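Side-chain contacts in Ice-binding protein 1 (Shewanella frigidimarina, PDB 6BG8), which adsorbs its bacterium onto ice and inhibits ice-crystal growth, lowering the freezing point of aqueous solutions below their melting point, the present chain being its ice-binding (DUF3494) domain: residues T123-R126 / G127-T131; S83-A86 / F87-S91. All blocks are in the same frame, centred on the assembly; numbering follows the deposited sequence. Where two conformers were deposited one is given.

Contact 1: T123-R126 / G127-T131; sequences TLTR and GVYKT. With SO4 (sulfate ion), chain C.
With CG of Tyr129 set anti to the carbonyl carbon (chi1 -62°) and the ring turned upright on its stem (chi2 88°), the phenol is carried back across the corner at Arg126-Gly127 to the backbone of Thr125. There Tyr129 OH donates to Thr125 O at 2.5 Å, a short bond in which the carbonyl oxygen lies at the ring edge, while the hydroxyl stands above the carbonyl plane. Leu124 CB packs 4.3 Å from Tyr129 CZ, and its CD1 reaches over one ring face. A water ties the two strands a second time, accepting from Thr125 N and donating to Tyr129 OH at 3.0 Å. Gly127, at phi 148°, takes backbone angles that call for glycine. In one of its two deposited conformers, Arg126 turns outward, its guanidinium edge-on to a sulfate probably from the crystallisation liquor: NH2 donates to sulfate O1 at 2.9 Å and NE to sulfate O4 at 3.1 Å. Arg126 NH1 also forms a salt bridge with Asp149. The corner joins two faces of the beta-solenoid: strand 122-125 pairs with strand 142-145, whereas strand 127-131 lies between strands 112-114 and 154-158, where the Tyr129 ring meets Phe156.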
ATOM      1  N   THR A 123     -18.018 -10.444  -7.273  1.00  9.47           N
ATOM      2  CA  THR A 123     -18.249 -10.119  -5.871  1.00  8.60           C
ATOM      3  C   THR A 123     -17.619 -11.233  -5.049  1.00  8.08           C
ATOM      4  O   THR A 123     -18.022 -12.394  -5.169  1.00 14.14           O
ATOM      5  CB  THR A 123     -19.743  -9.974  -5.557  1.00 11.14           C
ATOM      6  OG1 THR A 123     -20.297  -8.900  -6.333  1.00 12.94           O
ATOM      7  CG2 THR A 123     -19.948  -9.679  -4.076  1.00  9.13           C
ATOM      8  N   LEU A 124     -16.615 -10.892  -4.251  1.00  7.41           N
ATOM      9  CA  LEU A 124     -15.881 -11.868  -3.450  1.00  8.14           C
ATOM     10  C   LEU A 124     -16.109 -11.628  -1.966  1.00  9.21           C
ATOM     11  O   LEU A 124     -16.200 -10.480  -1.517  1.00  8.60           O
ATOM     12  CB  LEU A 124     -14.377 -11.812  -3.747  1.00  7.11           C
ATOM     13  CG  LEU A 124     -13.965 -12.235  -5.159  1.00  8.61           C
ATOM     14  CD1 LEU A 124     -12.442 -12.120  -5.345  1.00  9.63           C
ATOM     15  CD2 LEU A 124     -14.463 -13.643  -5.463  1.00 15.96           C
ATOM     16  N   THR A 125     -16.175 -12.718  -1.210  1.00 10.52           N
ATOM     17  CA  THR A 125     -16.257 -12.642   0.238  1.00  8.82           C
ATOM     18  C   THR A 125     -14.854 -12.741   0.842  1.00  6.80           C
ATOM     19  O   THR A 125     -13.856 -12.928   0.138  1.00  9.61           O
ATOM     20  CB  THR A 125     -17.195 -13.725   0.759  1.00 12.68           C
ATOM     21  OG1 THR A 125     -16.929 -14.951   0.075  1.00 14.76           O
ATOM     22  CG2 THR A 125     -18.624 -13.330   0.456  1.00 16.61           C
ATOM     23  N   ARG A 126     -14.781 -12.595   2.160  0.53  7.18           N
ATOM     24  CA  ARG A 126     -13.481 -12.591   2.812  0.53  8.27           C
ATOM     25  C   ARG A 126     -12.777 -13.928   2.617  0.53  7.66           C
ATOM     26  O   ARG A 126     -13.396 -14.962   2.335  0.53  7.50           O
ATOM     27  CB  ARG A 126     -13.625 -12.284   4.299  0.53  8.27           C
ATOM     28  CG  ARG A 126     -14.145 -13.436   5.108  0.53  8.73           C
ATOM     29  CD  ARG A 126     -14.963 -12.905   6.255  0.53 10.37           C
ATOM     30  NE  ARG A 126     -15.201 -13.906   7.281  0.53  9.05           N
ATOM     31  CZ  ARG A 126     -15.487 -13.616   8.543  0.53 12.08           C
ATOM     32  NH1 ARG A 126     -15.562 -12.347   8.933  0.53  6.92           N
ATOM     33  NH2 ARG A 126     -15.687 -14.597   9.414  0.53  9.41           N
ATOM     34  N   GLY A 127     -11.467 -13.900   2.759  1.00  5.28           N
ATOM     35  CA  GLY A 127     -10.672 -15.089   2.575  1.00  6.00           C
ATOM     36  C   GLY A 127      -9.308 -14.728   2.028  1.00  9.49           C
ATOM     37  O   GLY A 127      -8.932 -13.559   1.965  1.00  7.72           O
ATOM     38  N   VAL A 128      -8.592 -15.776   1.625  1.00  8.30           N
ATOM     39  CA  VAL A 128      -7.244 -15.713   1.070  1.00  5.57           C
ATOM     40  C   VAL A 128      -7.310 -16.238  -0.351  1.00  6.85           C
ATOM     41  O   VAL A 128      -7.663 -17.406  -0.567  1.00  9.65           O
ATOM     42  CB  VAL A 128      -6.249 -16.551   1.884  1.00  6.67           C
ATOM     43  CG1 VAL A 128      -4.860 -16.512   1.219  1.00  7.56           C
ATOM     44  CG2 VAL A 128      -6.197 -16.075   3.323  1.00  5.35           C
ATOM     45  N   TYR A 129      -6.943 -15.395  -1.314  1.00  7.16           N
ATOM     46  CA  TYR A 129      -7.049 -15.723  -2.729  1.00  6.72           C
ATOM     47  C   TYR A 129      -5.660 -15.708  -3.342  1.00  7.03           C
ATOM     48  O   TYR A 129      -5.003 -14.661  -3.374  1.00  6.78           O
ATOM     49  CB  TYR A 129      -7.977 -14.728  -3.438  1.00  6.28           C
ATOM     50  CG  TYR A 129      -9.382 -14.760  -2.900  1.00  5.90           C
ATOM     51  CD1 TYR A 129      -9.759 -13.965  -1.823  1.00  7.24           C
ATOM     52  CD2 TYR A 129     -10.331 -15.626  -3.433  1.00 11.04           C
ATOM     53  CE1 TYR A 129     -11.042 -14.004  -1.322  1.00  6.69           C
ATOM     54  CE2 TYR A 129     -11.626 -15.668  -2.937  1.00  9.57           C
ATOM     55  CZ  TYR A 129     -11.974 -14.852  -1.879  1.00  7.87           C
ATOM     56  OH  TYR A 129     -13.254 -14.895  -1.368  1.00 11.79           O
ATOM     57  N   LYS A 130      -5.217 -16.867  -3.826  1.00  5.74           N
ATOM     58  CA  LYS A 130      -3.847 -17.059  -4.289  1.00  4.86           C
ATOM     59  C   LYS A 130      -3.832 -17.472  -5.753  1.00  8.49           C
ATOM     60  O   LYS A 130      -4.679 -18.256  -6.198  1.00  8.70           O
ATOM     61  CB  LYS A 130      -3.141 -18.119  -3.446  1.00  3.49           C
ATOM     62  CG  LYS A 130      -1.666 -18.309  -3.778  1.00  5.52           C
ATOM     63  CD  LYS A 130      -1.090 -19.406  -2.894  1.00  7.49           C
ATOM     64  CE  LYS A 130       0.314 -19.825  -3.337  1.00 10.07           C
ATOM     65  NZ  LYS A 130       1.275 -18.682  -3.339  1.00 12.64           N
ATOM     66  N   THR A 131      -2.872 -16.925  -6.498  1.00  7.01           N
ATOM     67  CA  THR A 131      -2.558 -17.390  -7.838  1.00  8.28           C
ATOM     68  C   THR A 131      -1.085 -17.126  -8.078  1.00 10.35           C
ATOM     69  O   THR A 131      -0.513 -16.184  -7.522  1.00  7.65           O
ATOM     70  CB  THR A 131      -3.396 -16.706  -8.926  1.00 10.17           C
ATOM     71  OG1 THR A 131      -3.035 -17.230 -10.219  1.00  6.51           O
ATOM     72  CG2 THR A 131      -3.165 -15.213  -8.912  1.00 10.03           C
TER
HETATM   73  S   SO4 C 301     -15.376 -17.409   6.564  0.52 18.99           S
HETATM   74  O1  SO4 C 301     -15.072 -17.081   7.951  0.52 18.49           O
HETATM   75  O2  SO4 C 301     -14.727 -18.649   6.154  0.52 16.78           O
HETATM   76  O3  SO4 C 301     -16.823 -17.393   6.420  0.52 23.97           O
HETATM   77  O4  SO4 C 301     -14.878 -16.444   5.614  0.52 19.39           O
HETATM   78  O   HOH W   1     -15.869 -15.258  -2.741  1.00 18.54           O

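Contact 2: S83-A86 / F87-S91; sequences SMVA and FINQS
An N-capped first turn opens helix 84-103, the long helix that runs alongside the beta-solenoid of the ice-binding domain. Ser83 is the N-cap: its OG accepts from Ala86 N at 3.1 Å, so this amide of the first turn is bonded to a side chain. Its own carbonyl starts the regular i to i+4 ladder, Ser83 O taking Phe87 N, and the next rungs follow from Ile88 N to Met84 O at 2.9 Å, from Asn89 N to Val85 O and from Gln90 N to Ala86 O.

On the buried side, Met84 and Phe87 lie side by side and point the same way. The methionine chain is bent at chi2 (69°), which brings SD to 3.9 Å from Phe87 CD2, and again at chi3 (77°); the sulfur stands obliquely to the ring, 5.1 Å from its centroid, in a Met-aromatic contact. Tyr66 meets the same ring edge-to-face, and Phe14 of strand 14-18 also touches it, so the first turn of the helix packs against strand 14-18 and Tyr66. Ile88 CG1 packs against Met84 CG more loosely.

The other side carries Val85 and Asn89, also running alongside each other, with Val85 CG1 3.7 Å from Asn89 ND2. The amide of Asn89 is engaged further along the helix, where OD1 accepts from Arg92.

One turn on, Phe87 O is gripped twice by a single residue: Ser91 N donates at 3.0 Å and Ser91 OG at 3.1 Å, arriving from opposite faces of the carbonyl plane.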
ATOM      1  N   SER A  83      17.497   7.340  16.995  1.00  8.97           N
ATOM      2  CA  SER A  83      18.083   7.967  15.821  1.00 10.41           C
ATOM      3  C   SER A  83      17.170   7.693  14.642  1.00 12.50           C
ATOM      4  O   SER A  83      16.337   6.780  14.675  1.00 10.61           O
ATOM      5  CB  SER A  83      19.482   7.425  15.533  1.00  9.36           C
ATOM      6  OG  SER A  83      19.393   6.046  15.201  1.00 10.52           O
ATOM      7  N   MET A  84      17.329   8.505  13.597  1.00  8.74           N
ATOM      8  CA  MET A  84      16.564   8.259  12.384  1.00  7.68           C
ATOM      9  C   MET A  84      16.955   6.928  11.757  1.00  8.65           C
ATOM     10  O   MET A  84      16.103   6.214  11.223  1.00  9.07           O
ATOM     11  CB  MET A  84      16.760   9.410  11.402  1.00 10.98           C
ATOM     12  CG  MET A  84      15.781   9.381  10.253  1.00  9.48           C
ATOM     13  SD  MET A  84      14.094   9.746  10.785  1.00  9.49           S
ATOM     14  CE  MET A  84      14.151  11.534  10.975  1.00  7.88           C
ATOM     15  N   VAL A  85      18.243   6.575  11.816  1.00  6.78           N
ATOM     16  CA  VAL A  85      18.689   5.278  11.307  1.00  7.20           C
ATOM     17  C   VAL A  85      17.951   4.140  12.006  1.00  5.69           C
ATOM     18  O   VAL A  85      17.502   3.183  11.362  1.00  7.77           O
ATOM     19  CB  VAL A  85      20.217   5.143  11.466  1.00  7.00           C
ATOM     20  CG1 VAL A  85      20.658   3.707  11.227  1.00 11.29           C
ATOM     21  CG2 VAL A  85      20.930   6.087  10.513  1.00 14.07           C
ATOM     22  N   ALA A  86      17.803   4.224  13.330  1.00  7.78           N
ATOM     23  CA  ALA A  86      17.108   3.157  14.048  1.00  6.71           C
ATOM     24  C   ALA A  86      15.641   3.086  13.645  1.00  8.12           C
ATOM     25  O   ALA A  86      15.067   1.994  13.557  1.00  6.05           O
ATOM     26  CB  ALA A  86      17.238   3.361  15.555  1.00  6.06           C
ATOM     27  N   PHE A  87      15.015   4.240  13.402  1.00  8.92           N
ATOM     28  CA  PHE A  87      13.618   4.245  12.964  1.00  6.66           C
ATOM     29  C   PHE A  87      13.478   3.593  11.597  1.00  8.60           C
ATOM     30  O   PHE A  87      12.560   2.791  11.371  1.00  6.56           O
ATOM     31  CB  PHE A  87      13.091   5.681  12.935  1.00  6.80           C
ATOM     32  CG  PHE A  87      11.813   5.858  12.153  1.00  6.54           C
ATOM     33  CD1 PHE A  87      10.622   5.309  12.606  1.00  8.43           C
ATOM     34  CD2 PHE A  87      11.804   6.584  10.967  1.00  8.59           C
ATOM     35  CE1 PHE A  87       9.446   5.475  11.890  1.00  8.02           C
ATOM     36  CE2 PHE A  87      10.629   6.761  10.246  1.00  6.17           C
ATOM     37  CZ  PHE A  87       9.446   6.197  10.711  1.00  7.32           C
ATOM     38  N   ILE A  88      14.386   3.924  10.676  1.00  8.43           N
ATOM     39  CA  ILE A  88      14.379   3.301   9.357  1.00  8.02           C
ATOM     40  C   ILE A  88      14.657   1.803   9.474  1.00  6.73           C
ATOM     41  O   ILE A  88      14.076   0.989   8.746  1.00  7.40           O
ATOM     42  CB  ILE A  88      15.403   3.998   8.440  1.00  5.35           C
ATOM     43  CG1 ILE A  88      15.021   5.473   8.170  1.00  5.99           C
ATOM     44  CG2 ILE A  88      15.620   3.185   7.154  1.00  8.34           C
ATOM     45  CD1 ILE A  88      13.776   5.662   7.325  1.00  7.74           C
ATOM     46  N   ASN A  89      15.551   1.416  10.390  1.00  5.61           N
ATOM     47  CA  ASN A  89      15.884   0.003  10.545  1.00  5.69           C
ATOM     48  C   ASN A  89      14.664  -0.814  10.942  1.00  8.57           C
ATOM     49  O   ASN A  89      14.410  -1.887  10.379  1.00  7.78           O
ATOM     50  CB  ASN A  89      16.981  -0.165  11.588  1.00  7.23           C
ATOM     51  CG  ASN A  89      18.324   0.218  11.058  1.00 10.16           C
ATOM     52  OD1 ASN A  89      18.500   0.373   9.845  1.00  7.25           O
ATOM     53  ND2 ASN A  89      19.287   0.381  11.954  1.00  9.39           N
ATOM     54  N   GLN A  90      13.915  -0.338  11.940  1.00  6.52           N
ATOM     55  CA  GLN A  90      12.730  -1.068  12.365  1.00  9.08           C
ATOM     56  C   GLN A  90      11.674  -1.070  11.276  1.00  8.18           C
ATOM     57  O   GLN A  90      10.985  -2.077  11.079  1.00  9.76           O
ATOM     58  CB  GLN A  90      12.164  -0.487  13.662  1.00  7.27           C
ATOM     59  CG  GLN A  90      11.189  -1.435  14.347  1.00 10.13           C
ATOM     60  CD  GLN A  90      11.865  -2.739  14.744  1.00  7.64           C
ATOM     61  OE1 GLN A  90      12.820  -2.743  15.527  1.00 12.10           O
ATOM     62  NE2 GLN A  90      11.384  -3.847  14.200  1.00  8.28           N
ATOM     63  N   SER A  91      11.536   0.045  10.551  1.00  7.37           N
ATOM     64  CA  SER A  91      10.571   0.083   9.462  1.00  6.68           C
ATOM     65  C   SER A  91      10.946  -0.912   8.374  1.00  6.42           C
ATOM     66  O   SER A  91      10.082  -1.634   7.859  1.00  7.66           O
ATOM     67  CB  SER A  91      10.473   1.503   8.901  1.00  5.27           C
ATOM     68  OG  SER A  91       9.922   2.376   9.875  1.00  7.32           O
TER

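Contact 2 comes first along the chain, at the start of helix 84-103, and contact 1 follows after that helix has ended, at the corner between strands 122-125 and 127-131. Their centres are 34 Å apart, on opposite sides of the centre of the chain, and their nearest atoms are about 22 Å from each other, so the two do not touch. Both belong to the same ice-binding domain: the helix begins near strand 14-18 and runs along the solenoid, and the chain then passes through strand 112-114, which pairs with strand 127-131, before reaching contact 1. Both are structural packing of the domain, away from the predicted ice-binding motif.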